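Local coordinates for protein BauA (Acinetobacter baumannii, PDB 6HCP) that probably carries the siderophore complex ferric preacinetobactin across the outer membrane as a TonB-dependent receptor, at residues D36-A44 against F568-M578. Sequence-based numbering, arbitrary orientation.
With EDO (1,2-ethanediol), chain U; EDO (1,2-ethanediol), chain I; EDO (1,2-ethanediol), chain H.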
loop_
_atom_site.group_PDB
_atom_site.type_symbol
_atom_site.label_atom_id
_atom_site.label_comp_id
_atom_site.label_asym_id
_atom_site.label_seq_id
_atom_site.Cartn_x
_atom_site.Cartn_y
_atom_site.Cartn_z
ATOM N N ASP A 36 25.164 -18.664 -25.562
ATOM C CA ASP A 36 25.968 -17.588 -24.925
ATOM C C ASP A 36 25.311 -17.106 -23.614
ATOM O O ASP A 36 25.829 -16.216 -22.971
ATOM C CB ASP A 36 26.168 -16.440 -25.922
ATOM C CG ASP A 36 26.337 -15.065 -25.293
ATOM O OD1 ASP A 36 27.438 -14.783 -24.742
ATOM O OD2 ASP A 36 25.366 -14.279 -25.364
ATOM N N THR A 37 24.190 -17.709 -23.208
ATOM C CA THR A 37 23.403 -17.239 -22.058
ATOM C C THR A 37 23.662 -18.161 -20.865
ATOM O O THR A 37 23.725 -19.369 -21.005
ATOM C CB THR A 37 21.921 -17.156 -22.444
ATOM O OG1 THR A 37 21.694 -16.000 -23.251
ATOM C CG2 THR A 37 21.000 -17.081 -21.252
ATOM N N TYR A 38 23.829 -17.586 -19.673
ATOM C CA TYR A 38 24.066 -18.359 -18.473
ATOM C C TYR A 38 22.733 -18.914 -17.949
ATOM O O TYR A 38 21.666 -18.458 -18.341
ATOM C CB TYR A 38 24.769 -17.486 -17.434
ATOM C CG TYR A 38 25.480 -18.229 -16.338
ATOM C CD1 TYR A 38 26.618 -18.966 -16.590
ATOM C CD2 TYR A 38 25.045 -18.136 -15.030
ATOM C CE1 TYR A 38 27.273 -19.644 -15.581
ATOM C CE2 TYR A 38 25.694 -18.795 -14.004
ATOM C CZ TYR A 38 26.799 -19.577 -14.285
ATOM O OH TYR A 38 27.470 -20.184 -13.280
ATOM N N ALA A 39 22.825 -19.913 -17.077
ATOM C CA ALA A 39 21.658 -20.454 -16.382
ATOM C C ALA A 39 20.832 -19.299 -15.806
ATOM O O ALA A 39 21.383 -18.384 -15.203
ATOM C CB ALA A 39 22.133 -21.382 -15.294
ATOM N N GLY A 40 19.518 -19.331 -16.039
ATOM C CA GLY A 40 18.620 -18.262 -15.642
ATOM C C GLY A 40 18.184 -17.389 -16.805
ATOM O O GLY A 40 17.154 -16.732 -16.726
ATOM N N GLY A 41 19.044 -17.245 -17.818
ATOM C CA GLY A 41 18.713 -16.501 -19.017
ATOM C C GLY A 41 18.865 -14.980 -18.870
ATOM O O GLY A 41 18.576 -14.253 -19.818
ATOM N N GLN A 42 19.381 -14.507 -17.730
ATOM C CA GLN A 42 19.372 -13.052 -17.471
ATOM C C GLN A 42 20.768 -12.422 -17.623
ATOM O O GLN A 42 20.868 -11.205 -17.799
ATOM C CB GLN A 42 18.722 -12.798 -16.116
ATOM C CG GLN A 42 17.216 -13.056 -16.198
ATOM C CD GLN A 42 16.554 -13.037 -14.849
ATOM O OE1 GLN A 42 17.230 -13.246 -13.843
ATOM N NE2 GLN A 42 15.276 -12.645 -14.833
ATOM N N VAL A 43 21.801 -13.255 -17.626
ATOM C CA VAL A 43 23.181 -12.832 -17.751
ATOM C C VAL A 43 23.846 -13.676 -18.840
ATOM O O VAL A 43 23.529 -14.868 -19.001
ATOM C CB VAL A 43 23.868 -12.999 -16.390
ATOM C CG1 VAL A 43 25.384 -13.005 -16.488
ATOM C CG2 VAL A 43 23.379 -11.933 -15.418
ATOM N N ALA A 44 24.764 -13.066 -19.583
ATOM C CA ALA A 44 25.516 -13.757 -20.648
ATOM C C ALA A 44 26.882 -14.203 -20.122
ATOM O O ALA A 44 27.356 -13.742 -19.091
ATOM C CB ALA A 44 25.638 -12.851 -21.844
ATOM N N PHE A 568 25.652 -14.436 -9.575
ATOM C CA PHE A 568 24.503 -14.482 -10.455
ATOM C C PHE A 568 24.229 -15.936 -10.842
ATOM O O PHE A 568 25.116 -16.795 -10.745
ATOM C CB PHE A 568 24.735 -13.634 -11.706
ATOM C CG PHE A 568 25.974 -13.987 -12.490
ATOM C CD1 PHE A 568 25.976 -15.066 -13.364
ATOM C CD2 PHE A 568 27.130 -13.233 -12.371
ATOM C CE1 PHE A 568 27.093 -15.368 -14.123
ATOM C CE2 PHE A 568 28.253 -13.534 -13.136
ATOM C CZ PHE A 568 28.244 -14.623 -13.984
ATOM N N GLY A 569 23.018 -16.169 -11.332
ATOM C CA GLY A 569 22.656 -17.461 -11.892
ATOM C C GLY A 569 21.535 -18.116 -11.114
ATOM O O GLY A 569 20.636 -17.444 -10.600
ATOM N N SER A 570 21.564 -19.448 -11.109
ATOM C CA SER A 570 20.514 -20.266 -10.540
ATOM C C SER A 570 21.142 -21.208 -9.525
ATOM O O SER A 570 21.843 -22.137 -9.894
ATOM C CB SER A 570 19.774 -21.025 -11.612
ATOM O OG SER A 570 18.897 -21.963 -11.014
ATOM N N PRO A 571 21.077 -20.890 -8.217
ATOM C CA PRO A 571 21.763 -21.694 -7.209
ATOM C C PRO A 571 21.052 -23.035 -6.965
ATOM O O PRO A 571 21.669 -23.952 -6.455
ATOM C CB PRO A 571 21.720 -20.805 -5.967
ATOM C CG PRO A 571 20.446 -20.009 -6.146
ATOM C CD PRO A 571 20.321 -19.776 -7.636
ATOM N N ILE A 572 19.766 -23.110 -7.324
ATOM C CA ILE A 572 18.988 -24.367 -7.304
ATOM C C ILE A 572 17.889 -24.249 -8.353
ATOM O O ILE A 572 17.511 -23.140 -8.740
ATOM C CB ILE A 572 18.381 -24.626 -5.915
ATOM C CG1 ILE A 572 17.394 -23.522 -5.542
ATOM C CG2 ILE A 572 19.462 -24.801 -4.863
ATOM C CD1 ILE A 572 17.073 -23.468 -4.076
ATOM N N GLU A 573 17.320 -25.389 -8.762
ATOM C CA GLU A 573 16.359 -25.375 -9.852
ATOM C C GLU A 573 15.149 -24.511 -9.461
ATOM O O GLU A 573 14.770 -24.440 -8.284
ATOM C CB GLU A 573 15.921 -26.792 -10.243
ATOM C CG GLU A 573 15.299 -26.829 -11.629
ATOM C CD GLU A 573 15.159 -28.203 -12.263
ATOM O OE1 GLU A 573 15.901 -29.116 -11.859
ATOM O OE2 GLU A 573 14.337 -28.339 -13.188
ATOM N N HIS A 574 14.674 -23.746 -10.448
ATOM C CA HIS A 574 13.497 -22.884 -10.383
ATOM C C HIS A 574 13.761 -21.606 -9.574
ATOM O O HIS A 574 12.818 -20.888 -9.273
ATOM C CB HIS A 574 12.291 -23.647 -9.810
ATOM C CG HIS A 574 11.981 -24.905 -10.548
ATOM N ND1 HIS A 574 11.854 -24.934 -11.929
ATOM C CD2 HIS A 574 11.940 -26.187 -10.125
ATOM C CE1 HIS A 574 11.646 -26.181 -12.310
ATOM N NE2 HIS A 574 11.684 -26.964 -11.216
ATOM N N VAL A 575 15.017 -21.358 -9.202
ATOM C CA VAL A 575 15.393 -20.149 -8.474
ATOM C C VAL A 575 16.510 -19.428 -9.237
ATOM O O VAL A 575 17.497 -20.045 -9.655
ATOM C CB VAL A 575 15.846 -20.480 -7.043
ATOM C CG1 VAL A 575 16.352 -19.250 -6.295
ATOM C CG2 VAL A 575 14.721 -21.149 -6.258
ATOM N N ARG A 576 16.394 -18.100 -9.286
ATOM C CA ARG A 576 17.453 -17.241 -9.773
ATOM C C ARG A 576 17.802 -16.229 -8.681
ATOM O O ARG A 576 16.925 -15.742 -7.988
ATOM C CB ARG A 576 17.012 -16.565 -11.071
ATOM C CG ARG A 576 16.819 -17.547 -12.220
ATOM C CD ARG A 576 16.232 -16.903 -13.444
ATOM N NE ARG A 576 14.867 -16.491 -13.249
ATOM C CZ ARG A 576 13.817 -17.313 -13.243
ATOM N NH1 ARG A 576 12.631 -16.844 -12.922
ATOM N NH2 ARG A 576 13.961 -18.601 -13.488
ATOM N N LEU A 577 19.095 -15.932 -8.558
ATOM C CA LEU A 577 19.606 -15.027 -7.548
ATOM C C LEU A 577 20.756 -14.212 -8.146
ATOM O O LEU A 577 21.713 -14.808 -8.658
ATOM C CB LEU A 577 20.124 -15.886 -6.402
ATOM C CG LEU A 577 20.457 -15.164 -5.111
ATOM C CD1 LEU A 577 19.225 -14.452 -4.566
ATOM C CD2 LEU A 577 20.982 -16.174 -4.106
ATOM N N MET A 578 20.676 -12.880 -8.015
ATOM C CA MET A 578 21.714 -11.929 -8.476
ATOM C C MET A 578 21.893 -10.848 -7.401
ATOM O O MET A 578 20.908 -10.317 -6.876
ATOM C CB MET A 578 21.306 -11.229 -9.779
ATOM C CG MET A 578 21.271 -12.119 -11.006
ATOM S SD MET A 578 20.345 -11.360 -12.386
ATOM C CE MET A 578 21.286 -9.858 -12.642
HETATM C C1 EDO U . 20.240 -15.285 -13.440
HETATM O O1 EDO U . 20.757 -14.494 -12.347
HETATM C C2 EDO U . 21.284 -15.252 -14.552
HETATM O O2 EDO U . 20.717 -15.625 -15.783
HETATM C C1 EDO I . 17.516 -12.969 -10.520
HETATM O O1 EDO I . 18.365 -13.091 -11.719
HETATM C C2 EDO I . 17.298 -11.526 -10.069
HETATM O O2 EDO I . 16.418 -10.790 -10.907
HETATM C C1 EDO H . 30.289 -11.770 -18.510
HETATM O O1 EDO H . 31.627 -12.291 -18.408
HETATM C C2 EDO H . 29.468 -12.154 -17.279
HETATM O O2 EDO H . 28.144 -11.572 -17.374
#
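Tyr38 and Phe568 meet edge to face beside a 1,2-ethanediol, probably from the crystallisation liquor, that bonds to both backbones. The edge of the Phe568 ring points into the face of Tyr38 in this T-shaped pair, with planes at 80° and CE1 of Phe568 3.6 Å from CD2 of Tyr38. The diol O2 accepts the backbone N-H of Gln42 and donates to Ala39 O; as modelled its O1 accepts from Gly569 N, but a close approach to Met578 CG leaves this end doubtful. Val43 lies over a face of the Phe568 ring: CG1, anti to the backbone N (chi1 162°), makes a CH-pi contact 3.9 Å from the ring centroid, and CG2 touches Met578 CE in the modelled conformer, 4.0 Å apart. Gly569 brings its CA to the edge of Tyr38, where the lack of a side chain lets the ring lie close. Farther along, Arg576 lays CD 3.4 Å from Gly40 O, and Gln42 OE1 sits at the guanidinium edge, amide and guanidinium planes 87° apart. Gln42 NE2 bonds to Asp74, the guanidinium forms salt bridges to Glu614 and Asp616, and the Tyr38 hydroxyl is held by Asp520 of strand 508-520. The loop 36-44, leading into strand 46-48, is thus set against the hairpin formed by strands 549-569 and 575-590, with strand 64-68 packing on Phe568 and Met578 and barrel strand 524-541 flanking Tyr38 and Phe568.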